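BtGH115A (Bacteroides thetaiotaomicron, PDB 5BY3) is a family GH115 glycoside hydrolase, a 4-O-methyl-alpha-glucuronidase with specificity for decorated arabinogalactans. Local coordinates at residues R641-W647 against Q770-V776; V28-C32 against N64-V70; I414-K419 against L446-M450; H243-M247 against Y290-G296. One frame throughout, in Å; residues are numbered along the deposited sequence.

Contact 1: R641-W647 against Q770-V776; sequences RKAVCQW and QVMLYEV
Y774 lies between two groups of the segment 641-647. The guanidinium of R641 stacks flat on one face of its ring, with the planes 4° apart. R641 CZ is 4.1 Å from the centroid of the Y774 ring, a cation-pi distance. A643 CB sits over the opposite face in a CH-pi contact, 3.6 Å from Y774 CE1. R641 CG stands opposite the backbone N (chi1 -169°), and the chain then runs extended to NE, which carries the guanidinium along the ring. R641 NH2 also forms a salt bridge with E691. At Y774 a serine would probably leave the guanidinium without its stacking surface and A643 CB without its cover. Further on, the chains pair as antiparallel strands, with W647 N bonded to V771 O at 3.0 Å and V771 N to W647 O at 3.2 Å. Q646 and M772 form the adjoining non-hydrogen-bonded pair. Strand 646-647 is thereby added to strand 766-772 of the C-terminal region, where two antiparallel sheets are consistent with a beta-sandwich. The tight part is on the W647 and V771 face. L773 CD2 touches W647 CH2 at 3.5 Å and C645 SG at 3.6 Å, while V771 CG1 meets the indole at its edge. F680 stacks on W647, and F682 of strand 677-682 covers C645, W647 and L773. R641 and Q646 are on the solvent side. The amide of the exposed Q646 lies alongside the buried M772, with Q646 NE2 3.3 Å from M772 CE.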
loop_
_atom_site.group_PDB
_atom_site.type_symbol
_atom_site.label_atom_id
_atom_site.label_comp_id
_atom_site.label_asym_id
_atom_site.label_seq_id
_atom_site.Cartn_x
_atom_site.Cartn_y
_atom_site.Cartn_z
ATOM N N ARG A 641 -15.481 -18.222 -26.709
ATOM C CA ARG A 641 -16.840 -17.867 -26.982
ATOM C C ARG A 641 -16.891 -16.533 -27.711
ATOM O O ARG A 641 -16.468 -15.516 -27.172
ATOM C CB ARG A 641 -17.644 -17.857 -25.698
ATOM C CG ARG A 641 -19.127 -17.758 -25.953
ATOM C CD ARG A 641 -19.835 -17.772 -24.626
ATOM N NE ARG A 641 -21.252 -17.467 -24.775
ATOM C CZ ARG A 641 -21.923 -16.685 -23.937
ATOM N NH1 ARG A 641 -21.296 -16.111 -22.923
ATOM N NH2 ARG A 641 -23.217 -16.461 -24.113
ATOM N N LYS A 642 -17.403 -16.569 -28.941
ATOM C CA LYS A 642 -17.482 -15.402 -29.814
ATOM C C LYS A 642 -18.558 -14.398 -29.366
ATOM O O LYS A 642 -19.772 -14.688 -29.396
ATOM C CB LYS A 642 -17.683 -15.841 -31.279
ATOM C CG LYS A 642 -17.744 -14.723 -32.335
ATOM C CD LYS A 642 -16.372 -14.270 -32.847
ATOM C CE LYS A 642 -16.467 -13.430 -34.119
ATOM N NZ LYS A 642 -17.228 -12.162 -33.934
ATOM N N ALA A 643 -18.062 -13.232 -28.941
ATOM C CA ALA A 643 -18.851 -12.021 -28.678
ATOM C C ALA A 643 -19.193 -11.339 -29.999
ATOM O O ALA A 643 -18.374 -11.349 -30.908
ATOM C CB ALA A 643 -18.041 -11.076 -27.796
ATOM N N VAL A 644 -20.386 -10.757 -30.129
ATOM C CA VAL A 644 -20.661 -9.918 -31.318
ATOM C C VAL A 644 -20.052 -8.518 -31.201
ATOM O O VAL A 644 -19.470 -8.008 -32.159
ATOM C CB VAL A 644 -22.148 -9.863 -31.768
ATOM C CG1 VAL A 644 -22.505 -11.105 -32.564
ATOM C CG2 VAL A 644 -23.103 -9.661 -30.601
ATOM N N CYS A 645 -20.172 -7.905 -30.030
ATOM C CA CYS A 645 -19.487 -6.646 -29.757
ATOM C C CYS A 645 -18.650 -6.731 -28.494
ATOM O O CYS A 645 -18.942 -7.540 -27.612
ATOM C CB CYS A 645 -20.475 -5.507 -29.651
ATOM S SG CYS A 645 -21.631 -5.446 -31.027
ATOM N N GLN A 646 -17.614 -5.888 -28.432
ATOM C CA GLN A 646 -16.714 -5.787 -27.300
ATOM C C GLN A 646 -16.171 -4.357 -27.220
ATOM O O GLN A 646 -15.492 -3.887 -28.142
ATOM C CB GLN A 646 -15.579 -6.793 -27.472
ATOM C CG GLN A 646 -14.680 -6.992 -26.270
ATOM C CD GLN A 646 -14.189 -8.428 -26.163
ATOM O OE1 GLN A 646 -14.262 -9.210 -27.129
ATOM N NE2 GLN A 646 -13.687 -8.785 -24.982
ATOM N N TRP A 647 -16.461 -3.691 -26.101
ATOM C CA TRP A 647 -16.202 -2.261 -25.909
ATOM C C TRP A 647 -15.455 -1.961 -24.632
ATOM O O TRP A 647 -15.530 -2.739 -23.669
ATOM C CB TRP A 647 -17.517 -1.495 -25.849
ATOM C CG TRP A 647 -18.304 -1.553 -27.121
ATOM C CD1 TRP A 647 -17.882 -1.159 -28.365
ATOM C CD2 TRP A 647 -19.658 -2.011 -27.280
ATOM N NE1 TRP A 647 -18.875 -1.364 -29.278
ATOM C CE2 TRP A 647 -19.980 -1.878 -28.643
ATOM C CE3 TRP A 647 -20.629 -2.516 -26.404
ATOM C CZ2 TRP A 647 -21.228 -2.239 -29.159
ATOM C CZ3 TRP A 647 -21.881 -2.877 -26.921
ATOM C CH2 TRP A 647 -22.162 -2.732 -28.284
ATOM N N GLN A 770 -15.433 -3.267 -18.922
ATOM C CA GLN A 770 -15.713 -3.885 -20.226
ATOM C C GLN A 770 -17.195 -4.095 -20.449
ATOM O O GLN A 770 -17.971 -4.106 -19.501
ATOM C CB GLN A 770 -15.001 -5.213 -20.369
ATOM C CG GLN A 770 -13.484 -5.078 -20.290
ATOM C CD GLN A 770 -12.760 -6.412 -20.214
ATOM O OE1 GLN A 770 -12.951 -7.187 -19.276
ATOM N NE2 GLN A 770 -11.936 -6.690 -21.205
ATOM N N VAL A 771 -17.577 -4.238 -21.709
ATOM C CA VAL A 771 -18.904 -4.669 -22.118
ATOM C C VAL A 771 -18.705 -5.681 -23.265
ATOM O O VAL A 771 -17.937 -5.410 -24.198
ATOM C CB VAL A 771 -19.775 -3.489 -22.616
ATOM C CG1 VAL A 771 -21.151 -4.000 -23.014
ATOM C CG2 VAL A 771 -19.943 -2.397 -21.549
HETATM N N MSE A 772 -19.371 -6.840 -23.184
HETATM C CA MSE A 772 -19.440 -7.792 -24.313
HETATM C C MSE A 772 -20.873 -8.135 -24.702
HETATM O O MSE A 772 -21.808 -7.927 -23.923
HETATM C CB MSE A 772 -18.602 -9.022 -24.039
HETATM C CG MSE A 772 -17.117 -8.676 -23.958
HETATM SE SE MSE A 772 -16.622 -8.354 -22.082
HETATM C CE MSE A 772 -14.959 -9.410 -21.964
ATOM N N LEU A 773 -21.064 -8.659 -25.913
ATOM C CA LEU A 773 -22.431 -8.837 -26.446
ATOM C C LEU A 773 -23.035 -10.249 -26.597
ATOM O O LEU A 773 -24.108 -10.463 -26.066
ATOM C CB LEU A 773 -22.778 -7.847 -27.573
ATOM C CG LEU A 773 -23.856 -6.794 -27.207
ATOM C CD1 LEU A 773 -23.744 -6.106 -25.850
ATOM C CD2 LEU A 773 -23.977 -5.732 -28.287
ATOM N N TYR A 774 -22.411 -11.186 -27.310
ATOM C CA TYR A 774 -22.972 -12.590 -27.441
ATOM C C TYR A 774 -24.442 -12.769 -27.918
ATOM O O TYR A 774 -25.397 -12.364 -27.227
ATOM C CB TYR A 774 -22.758 -13.449 -26.160
ATOM C CG TYR A 774 -21.377 -13.323 -25.559
ATOM C CD1 TYR A 774 -20.253 -13.931 -26.159
ATOM C CD2 TYR A 774 -21.186 -12.567 -24.402
ATOM C CE1 TYR A 774 -18.975 -13.783 -25.607
ATOM C CE2 TYR A 774 -19.929 -12.422 -23.845
ATOM C CZ TYR A 774 -18.829 -13.013 -24.451
ATOM O OH TYR A 774 -17.613 -12.838 -23.849
ATOM N N GLU A 775 -24.611 -13.437 -29.062
ATOM C CA GLU A 775 -25.946 -13.708 -29.638
ATOM C C GLU A 775 -26.947 -14.451 -28.724
ATOM O O GLU A 775 -27.728 -13.781 -28.051
ATOM C CB GLU A 775 -25.845 -14.293 -31.057
ATOM C CG GLU A 775 -26.184 -13.252 -32.125
ATOM C CD GLU A 775 -25.329 -13.312 -33.388
ATOM O OE1 GLU A 775 -25.173 -12.238 -34.018
ATOM O OE2 GLU A 775 -24.841 -14.403 -33.768
ATOM N N VAL A 776 -26.924 -15.790 -28.686
ATOM C CA VAL A 776 -27.775 -16.623 -27.765
ATOM C C VAL A 776 -29.317 -16.581 -27.948
ATOM O O VAL A 776 -29.881 -15.566 -28.365
ATOM C CB VAL A 776 -27.407 -16.463 -26.252
ATOM C CG1 VAL A 776 -25.910 -16.246 -26.061
ATOM C CG2 VAL A 776 -28.220 -15.369 -25.565
#

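Contact 2: V28-C32 against N64-V70; sequences VAIAC and NTGNIIV
A29 O accepts two backbone N-H groups from the segment 64-70. I68 N gives a straight bond of 3.3 Å to A29 O, with an angle of 175°. N67 N is nearer, 3.1 Å from A29 O, but its bond is bent and weak. Two further bonds follow along the strands: A31 N to I68 O at 2.9 Å and V70 N to A31 O at 2.9 Å. Strands 28-31 and 68-72 are therefore parallel neighbours, with I30 opposite I68 and A31 opposite I69. On the I30 and I68 face the two isoleucines lie side by side. In I30 the extended chi2 (-173°) takes CD1 to 4.1 Å from I68 CD1, where V28 CG2 also arrives. Helix 38-55 covers this face through L44 and L51. Strand 59-62 flanks strand 28-31 on its other edge, so strand 28-31, helix 38-55 and strand 59-62 make a beta-alpha-beta crossover. On the other face A31 CB touches I69 CD1, and L78 packs on both residues. The chain at 64-66 runs back over the same alanine, with N64 O 3.6 Å from A31 CB. G66 lies so close to 28-32 that a CB there would clash with A31 N. All hydrogen bonds between the two segments are main chain to main chain, so the strand register rests on the backbone and the side chains add apolar contact.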
loop_
_atom_site.group_PDB
_atom_site.type_symbol
_atom_site.label_atom_id
_atom_site.label_comp_id
_atom_site.label_asym_id
_atom_site.label_seq_id
_atom_site.Cartn_x
_atom_site.Cartn_y
_atom_site.Cartn_z
ATOM N N VAL A 28 32.065 20.448 4.289
ATOM C CA VAL A 28 31.007 21.448 4.350
ATOM C C VAL A 28 30.553 21.641 5.785
ATOM O O VAL A 28 30.345 20.649 6.493
ATOM C CB VAL A 28 29.824 21.080 3.419
ATOM C CG1 VAL A 28 29.323 19.660 3.669
ATOM C CG2 VAL A 28 28.691 22.098 3.540
ATOM N N ALA A 29 30.422 22.909 6.201
ATOM C CA ALA A 29 30.009 23.249 7.584
ATOM C C ALA A 29 28.492 23.432 7.695
ATOM O O ALA A 29 27.846 24.141 6.881
ATOM C CB ALA A 29 30.723 24.503 8.096
ATOM N N ILE A 30 27.932 22.789 8.714
ATOM C CA ILE A 30 26.510 22.809 8.922
ATOM C C ILE A 30 26.170 23.379 10.305
ATOM O O ILE A 30 26.624 22.865 11.301
ATOM C CB ILE A 30 25.867 21.423 8.653
ATOM C CG1 ILE A 30 26.359 20.840 7.285
ATOM C CG2 ILE A 30 24.354 21.583 8.692
ATOM C CD1 ILE A 30 25.695 19.559 6.773
ATOM N N ALA A 31 25.375 24.453 10.325
ATOM C CA ALA A 31 24.969 25.165 11.537
ATOM C C ALA A 31 23.626 24.642 12.064
ATOM O O ALA A 31 22.614 24.690 11.358
ATOM C CB ALA A 31 24.875 26.646 11.228
ATOM N N CYS A 32 23.620 24.136 13.297
ATOM C CA CYS A 32 22.420 23.556 13.908
ATOM C C CYS A 32 22.572 23.625 15.403
ATOM O O CYS A 32 23.537 23.078 15.946
ATOM C CB CYS A 32 22.244 22.086 13.511
ATOM S SG CYS A 32 20.886 21.221 14.359
ATOM N N ASN A 64 27.192 27.630 15.312
ATOM C CA ASN A 64 27.051 29.023 14.874
ATOM C C ASN A 64 27.287 29.179 13.376
ATOM O O ASN A 64 26.384 29.573 12.654
ATOM C CB ASN A 64 28.028 29.965 15.633
ATOM C CG ASN A 64 27.836 29.951 17.144
ATOM O OD1 ASN A 64 28.790 29.718 17.888
ATOM N ND2 ASN A 64 26.612 30.216 17.609
ATOM N N THR A 65 28.509 28.883 12.921
ATOM C CA THR A 65 28.925 29.146 11.530
ATOM C C THR A 65 28.692 27.951 10.588
ATOM O O THR A 65 29.109 26.816 10.875
ATOM C CB THR A 65 30.408 29.597 11.449
ATOM O OG1 THR A 65 30.678 30.540 12.494
ATOM C CG2 THR A 65 30.756 30.230 10.061
ATOM N N GLY A 66 28.031 28.232 9.463
ATOM C CA GLY A 66 27.850 27.250 8.399
ATOM C C GLY A 66 27.560 27.846 7.041
ATOM O O GLY A 66 27.112 28.988 6.934
ATOM N N ASN A 67 27.850 27.069 5.999
ATOM C CA ASN A 67 27.302 27.318 4.661
ATOM C C ASN A 67 25.895 26.727 4.409
ATOM O O ASN A 67 25.196 27.190 3.512
ATOM C CB ASN A 67 28.301 26.932 3.563
ATOM C CG ASN A 67 29.038 28.140 3.013
ATOM O OD1 ASN A 67 28.470 28.938 2.260
ATOM N ND2 ASN A 67 30.310 28.281 3.385
ATOM N N ILE A 68 25.512 25.714 5.198
ATOM C CA ILE A 68 24.144 25.211 5.296
ATOM C C ILE A 68 23.711 25.488 6.726
ATOM O O ILE A 68 24.313 24.953 7.659
ATOM C CB ILE A 68 24.004 23.675 5.052
ATOM C CG1 ILE A 68 24.469 23.255 3.650
ATOM C CG2 ILE A 68 22.571 23.207 5.311
ATOM C CD1 ILE A 68 24.592 21.750 3.457
ATOM N N ILE A 69 22.661 26.298 6.884
ATOM C CA ILE A 69 22.083 26.629 8.191
ATOM C C ILE A 69 20.741 25.888 8.329
ATOM O O ILE A 69 19.923 25.909 7.390
ATOM C CB ILE A 69 21.809 28.159 8.332
ATOM C CG1 ILE A 69 22.913 29.058 7.699
ATOM C CG2 ILE A 69 21.464 28.513 9.774
ATOM C CD1 ILE A 69 24.169 29.325 8.526
ATOM N N VAL A 70 20.499 25.250 9.482
ATOM C CA VAL A 70 19.234 24.540 9.701
ATOM C C VAL A 70 18.610 24.831 11.060
ATOM O O VAL A 70 19.307 24.847 12.081
ATOM C CB VAL A 70 19.330 23.000 9.469
ATOM C CG1 VAL A 70 20.288 22.644 8.338
ATOM C CG2 VAL A 70 19.738 22.257 10.724
#

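Contact 3: I414-K419 against L446-M450; sequences IYQQMK and LFMDM
M418 reaches from helix 414-419 to the ring of F447 and the end of M450. Its CB touches M450 CE at 3.6 Å. From there the chain turns toward the phenyl ring: M418 CG is 4.0 Å from F447 CE2. M418 SE follows at 3.8 Å from F447 CE2, an oblique Met-aromatic contact. A second bend at chi3 (-62°) brings M418 CE back to the ring, 3.6 Å from F447 CE2. Both methionines are selenomethionines. M450, from helix 441-452, brings its methyl against helix 411-423. M450 CE lies 3.5 Å from Y415 CD1, and its SE makes an oblique Met-aromatic contact with the Y415 ring. The same methyl rests against Y415 O and K419 N, which are bonded to each other within the helix. At the upstream end I414 CG2 meets the edge of F447 and, loosely, L446 CD2. The short helix axes stand 10.8 Å apart and run 29° from parallel. Helices 411-423 and 441-452 follow strands 388-393 and 429-433 of the parallel TIM-barrel sheet. V390, Y392, W430 and L432 of these strands lie beneath the methionines and F447, and V457 of helix 454-459 packs on M450.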
loop_
_atom_site.group_PDB
_atom_site.type_symbol
_atom_site.label_atom_id
_atom_site.label_comp_id
_atom_site.label_asym_id
_atom_site.label_seq_id
_atom_site.Cartn_x
_atom_site.Cartn_y
_atom_site.Cartn_z
ATOM N N ILE A 414 -4.462 1.673 -6.626
ATOM C CA ILE A 414 -4.037 2.362 -5.457
ATOM C C ILE A 414 -4.402 3.830 -5.690
ATOM O O ILE A 414 -5.148 4.403 -4.878
ATOM C CB ILE A 414 -2.542 2.138 -5.152
ATOM C CG1 ILE A 414 -2.285 0.664 -4.841
ATOM C CG2 ILE A 414 -2.025 3.037 -4.002
ATOM C CD1 ILE A 414 -0.795 0.368 -4.907
ATOM N N TYR A 415 -3.916 4.411 -6.797
ATOM C CA TYR A 415 -4.213 5.799 -7.123
ATOM C C TYR A 415 -5.687 6.134 -6.989
ATOM O O TYR A 415 -6.028 7.032 -6.203
ATOM C CB TYR A 415 -3.779 6.200 -8.516
ATOM C CG TYR A 415 -4.121 7.649 -8.789
ATOM C CD1 TYR A 415 -3.477 8.661 -8.096
ATOM C CD2 TYR A 415 -5.130 8.014 -9.704
ATOM C CE1 TYR A 415 -3.814 10.000 -8.283
ATOM C CE2 TYR A 415 -5.460 9.368 -9.935
ATOM C CZ TYR A 415 -4.788 10.349 -9.211
ATOM O OH TYR A 415 -5.054 11.684 -9.389
ATOM N N GLN A 416 -6.552 5.427 -7.739
ATOM C CA GLN A 416 -7.941 5.840 -7.787
ATOM C C GLN A 416 -8.692 5.707 -6.457
ATOM O O GLN A 416 -9.572 6.518 -6.171
ATOM C CB GLN A 416 -8.704 5.264 -8.980
ATOM C CG GLN A 416 -9.522 4.001 -8.740
ATOM C CD GLN A 416 -10.904 4.192 -8.110
ATOM O OE1 GLN A 416 -11.644 5.145 -8.373
ATOM N NE2 GLN A 416 -11.261 3.240 -7.286
ATOM N N GLN A 417 -8.352 4.699 -5.669
ATOM C CA GLN A 417 -8.969 4.515 -4.395
ATOM C C GLN A 417 -8.516 5.577 -3.409
ATOM O O GLN A 417 -9.351 6.123 -2.682
ATOM C CB GLN A 417 -8.724 3.109 -3.851
ATOM C CG GLN A 417 -9.615 2.025 -4.477
ATOM C CD GLN A 417 -11.087 2.200 -4.098
ATOM O OE1 GLN A 417 -11.957 2.378 -4.972
ATOM N NE2 GLN A 417 -11.370 2.172 -2.778
HETATM N N MSE A 418 -7.221 5.889 -3.416
HETATM C CA MSE A 418 -6.630 6.753 -2.390
HETATM C C MSE A 418 -6.887 8.206 -2.703
HETATM O O MSE A 418 -7.055 9.007 -1.789
HETATM C CB MSE A 418 -5.120 6.539 -2.146
HETATM C CG MSE A 418 -4.780 5.167 -1.611
HETATM SE SE MSE A 418 -5.722 4.705 0.049
HETATM C CE MSE A 418 -4.975 6.154 1.160
ATOM N N LYS A 419 -6.888 8.555 -3.981
ATOM C CA LYS A 419 -7.348 9.873 -4.432
ATOM C C LYS A 419 -8.799 10.081 -3.966
ATOM O O LYS A 419 -9.106 11.097 -3.328
ATOM C CB LYS A 419 -7.216 10.005 -5.953
ATOM C CG LYS A 419 -7.957 11.155 -6.599
ATOM C CD LYS A 419 -7.131 12.433 -6.638
ATOM C CE LYS A 419 -7.920 13.578 -7.266
ATOM N NZ LYS A 419 -7.171 14.856 -7.109
ATOM N N LEU A 446 4.684 5.260 -3.985
ATOM C CA LEU A 446 3.500 5.893 -4.536
ATOM C C LEU A 446 2.553 6.350 -3.402
ATOM O O LEU A 446 2.212 7.518 -3.313
ATOM C CB LEU A 446 2.784 4.953 -5.513
ATOM C CG LEU A 446 1.510 5.484 -6.213
ATOM C CD1 LEU A 446 1.753 6.789 -7.014
ATOM C CD2 LEU A 446 0.930 4.373 -7.090
ATOM N N PHE A 447 2.153 5.418 -2.540
ATOM C CA PHE A 447 1.335 5.720 -1.400
ATOM C C PHE A 447 1.915 6.899 -0.599
ATOM O O PHE A 447 1.183 7.795 -0.218
ATOM C CB PHE A 447 1.247 4.461 -0.531
ATOM C CG PHE A 447 0.130 4.470 0.482
ATOM C CD1 PHE A 447 0.342 4.957 1.772
ATOM C CD2 PHE A 447 -1.129 3.954 0.156
ATOM C CE1 PHE A 447 -0.687 4.957 2.711
ATOM C CE2 PHE A 447 -2.154 3.939 1.098
ATOM C CZ PHE A 447 -1.917 4.437 2.373
HETATM N N MSE A 448 3.227 6.899 -0.371
HETATM C CA MSE A 448 3.852 7.890 0.520
HETATM C C MSE A 448 3.937 9.228 -0.143
HETATM O O MSE A 448 3.790 10.246 0.548
HETATM C CB MSE A 448 5.219 7.509 1.114
HETATM C CG MSE A 448 5.156 6.309 2.056
HETATM SE SE MSE A 448 3.844 6.483 3.526
HETATM C CE MSE A 448 3.429 4.582 3.650
ATOM N N ASP A 449 4.175 9.227 -1.458
ATOM C CA ASP A 449 4.070 10.434 -2.302
ATOM C C ASP A 449 2.669 11.027 -2.275
ATOM O O ASP A 449 2.527 12.249 -2.170
ATOM C CB ASP A 449 4.465 10.169 -3.769
ATOM C CG ASP A 449 5.987 10.041 -3.975
ATOM O OD1 ASP A 449 6.752 10.420 -3.070
ATOM O OD2 ASP A 449 6.420 9.545 -5.040
HETATM N N MSE A 450 1.649 10.159 -2.372
HETATM C CA MSE A 450 0.254 10.593 -2.349
HETATM C C MSE A 450 0.005 11.343 -1.074
HETATM O O MSE A 450 -0.459 12.475 -1.109
HETATM C CB MSE A 450 -0.693 9.435 -2.580
HETATM C CG MSE A 450 -0.790 9.295 -4.089
HETATM SE SE MSE A 450 -1.812 7.688 -4.548
HETATM C CE MSE A 450 -3.490 8.736 -4.561
#

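Contact 4: H243-M247 against Y290-G296; sequences HCEPM and YTLGMRG
C244 passes R295, P246 passes T291 and M247 passes Y290, so the two chains run in opposite senses, with CA atoms 4.7 Å apart at P246 and T291, yet no hydrogen bond joins the segments. Side chains pack on side chains and on backbone carbonyls. R295 points at the other segment and lays CG and CD against the backbone carbonyl of H243, with R295 CD 3.1 Å from H243 O. Its chain bends at chi3 (86°), which turns NH1 to the imidazole. R295 NH1 lies 2.8 Å from H243 ND1, at the ring edge, but the angle is too poor for a hydrogen bond. The guanidinium and imidazole planes are 77° apart. R295 NH2 makes a salt bridge with E346, and Y344 meets the H243 ring. A leucine in place of R295 would probably leave E346 without its mate and H243 without the guanidinium at its edge. P246 packs its ring on the G293 carbonyl, with P246 CG 3.2 Å from G293 O. At the other end the side chains of M247 and L292 lie side by side, with M247 SE 4.1 Å from L292 CD2. T291 OG1 hydrogen-bonds to A241 O, just after strand 238-239. Strands 238-239 and 290-291 are consecutive strands at the two ends of the eight-strand order, consistent with the closure of a TIM barrel. Helix 265-283 covers M247 through W276 and V280, and helix 308-329 covers P246, Y290 and L292.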
loop_
_atom_site.group_PDB
_atom_site.type_symbol
_atom_site.label_atom_id
_atom_site.label_comp_id
_atom_site.label_asym_id
_atom_site.label_seq_id
_atom_site.Cartn_x
_atom_site.Cartn_y
_atom_site.Cartn_z
ATOM N N HIS A 243 -5.761 -2.600 14.712
ATOM C CA HIS A 243 -7.182 -2.654 15.155
ATOM C C HIS A 243 -7.428 -3.580 16.360
ATOM O O HIS A 243 -8.481 -3.502 16.996
ATOM C CB HIS A 243 -8.038 -3.107 13.976
ATOM C CG HIS A 243 -7.344 -4.125 13.130
ATOM N ND1 HIS A 243 -7.273 -5.457 13.484
ATOM C CD2 HIS A 243 -6.590 -3.994 12.015
ATOM C CE1 HIS A 243 -6.535 -6.107 12.604
ATOM N NE2 HIS A 243 -6.114 -5.245 11.700
ATOM N N CYS A 244 -6.447 -4.431 16.672
ATOM C CA CYS A 244 -6.519 -5.359 17.810
ATOM C C CYS A 244 -5.355 -5.170 18.801
ATOM O O CYS A 244 -4.966 -6.108 19.533
ATOM C CB CYS A 244 -6.488 -6.798 17.285
ATOM S SG CYS A 244 -4.922 -7.199 16.444
ATOM N N GLU A 245 -4.761 -3.976 18.800
ATOM C CA GLU A 245 -3.627 -3.692 19.685
ATOM C C GLU A 245 -3.841 -2.336 20.382
ATOM O O GLU A 245 -3.074 -1.360 20.155
ATOM C CB GLU A 245 -2.326 -3.706 18.910
ATOM C CG GLU A 245 -1.826 -5.033 18.413
ATOM C CD GLU A 245 -0.594 -4.819 17.565
ATOM O OE1 GLU A 245 -0.761 -4.442 16.372
ATOM O OE2 GLU A 245 0.533 -4.975 18.093
ATOM N N PRO A 246 -4.872 -2.290 21.255
ATOM C CA PRO A 246 -5.372 -1.105 21.933
ATOM C C PRO A 246 -4.368 -0.280 22.675
ATOM O O PRO A 246 -4.467 0.946 22.606
ATOM C CB PRO A 246 -6.376 -1.661 22.938
ATOM C CG PRO A 246 -6.795 -2.966 22.376
ATOM C CD PRO A 246 -5.549 -3.504 21.748
HETATM N N MSE A 247 -3.415 -0.890 23.402
HETATM C CA MSE A 247 -3.043 0.430 24.057
HETATM C C MSE A 247 -1.586 0.500 23.990
HETATM O O MSE A 247 -0.903 0.236 24.989
HETATM C CB MSE A 247 -3.442 0.690 25.541
HETATM C CG MSE A 247 -4.905 1.009 25.809
HETATM SE SE MSE A 247 -5.260 2.925 25.524
HETATM C CE MSE A 247 -4.222 3.409 27.094
ATOM N N TYR A 290 -2.382 6.193 20.072
ATOM C CA TYR A 290 -3.058 5.209 20.932
ATOM C C TYR A 290 -4.250 4.686 20.196
ATOM O O TYR A 290 -5.177 5.469 19.875
ATOM C CB TYR A 290 -3.472 5.844 22.274
ATOM C CG TYR A 290 -2.281 6.147 23.139
ATOM C CD1 TYR A 290 -1.758 5.162 23.983
ATOM C CD2 TYR A 290 -1.611 7.385 23.065
ATOM C CE1 TYR A 290 -0.650 5.403 24.752
ATOM C CE2 TYR A 290 -0.481 7.628 23.858
ATOM C CZ TYR A 290 -0.016 6.624 24.677
ATOM O OH TYR A 290 1.099 6.781 25.460
ATOM N N THR A 291 -4.207 3.388 19.875
ATOM C CA THR A 291 -5.381 2.733 19.297
ATOM C C THR A 291 -6.395 2.474 20.431
ATOM O O THR A 291 -6.026 1.946 21.472
ATOM C CB THR A 291 -5.014 1.427 18.537
ATOM O OG1 THR A 291 -4.473 1.761 17.254
ATOM C CG2 THR A 291 -6.228 0.568 18.275
ATOM N N LEU A 292 -7.660 2.842 20.223
ATOM C CA LEU A 292 -8.688 2.592 21.231
ATOM C C LEU A 292 -9.487 1.341 20.919
ATOM O O LEU A 292 -9.420 0.824 19.796
ATOM C CB LEU A 292 -9.605 3.799 21.392
ATOM C CG LEU A 292 -9.016 5.059 22.019
ATOM C CD1 LEU A 292 -10.162 5.958 22.463
ATOM C CD2 LEU A 292 -8.092 4.742 23.186
ATOM N N GLY A 293 -10.235 0.857 21.916
ATOM C CA GLY A 293 -11.173 -0.242 21.721
ATOM C C GLY A 293 -10.609 -1.583 22.115
ATOM O O GLY A 293 -9.629 -1.660 22.843
HETATM N N MSE A 294 -11.251 -2.638 21.620
HETATM C CA MSE A 294 -10.920 -4.030 21.961
HETATM C C MSE A 294 -11.470 -4.981 20.912
HETATM O O MSE A 294 -12.639 -4.882 20.499
HETATM C CB MSE A 294 -11.455 -4.424 23.346
HETATM C CG MSE A 294 -10.616 -5.574 23.885
HETATM SE SE MSE A 294 -11.030 -5.866 25.787
HETATM C CE MSE A 294 -9.991 -7.464 26.258
ATOM N N ARG A 295 -10.609 -5.900 20.469
ATOM C CA ARG A 295 -11.004 -7.059 19.655
ATOM C C ARG A 295 -10.465 -8.305 20.358
ATOM O O ARG A 295 -10.378 -8.324 21.603
ATOM C CB ARG A 295 -10.476 -6.939 18.211
ATOM C CG ARG A 295 -11.116 -5.837 17.367
ATOM C CD ARG A 295 -10.444 -5.722 15.996
ATOM N NE ARG A 295 -11.007 -6.651 15.007
ATOM C CZ ARG A 295 -10.303 -7.491 14.247
ATOM N NH1 ARG A 295 -8.971 -7.532 14.294
ATOM N NH2 ARG A 295 -10.952 -8.279 13.403
ATOM N N GLY A 296 -10.104 -9.328 19.579
ATOM C CA GLY A 296 -9.468 -10.529 20.118
ATOM C C GLY A 296 -7.981 -10.374 20.453
ATOM O O GLY A 296 -7.431 -9.246 20.449
#

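Overall arrangement
From the N terminus, contact 2 comes first. It closes a loop of about 30 residues within the N-terminal mixed sheet. Contact 4 follows and brings together chain near the outermost strands 238-239 and 290-291 of the parallel sheet. Contact 3 then joins two helices that follow neighbouring strands of that sheet, its centre about 26 Å from that of contact 4. Contact 1 is last, and its loop of 122 residues encloses much of the C-terminal antiparallel region. The four loops lie in series; none nests in or crosses another. Contacts 1 and 2 lie on opposite sides of the chain's centre, their centres about 68 Å apart, with contact 3 near that centre.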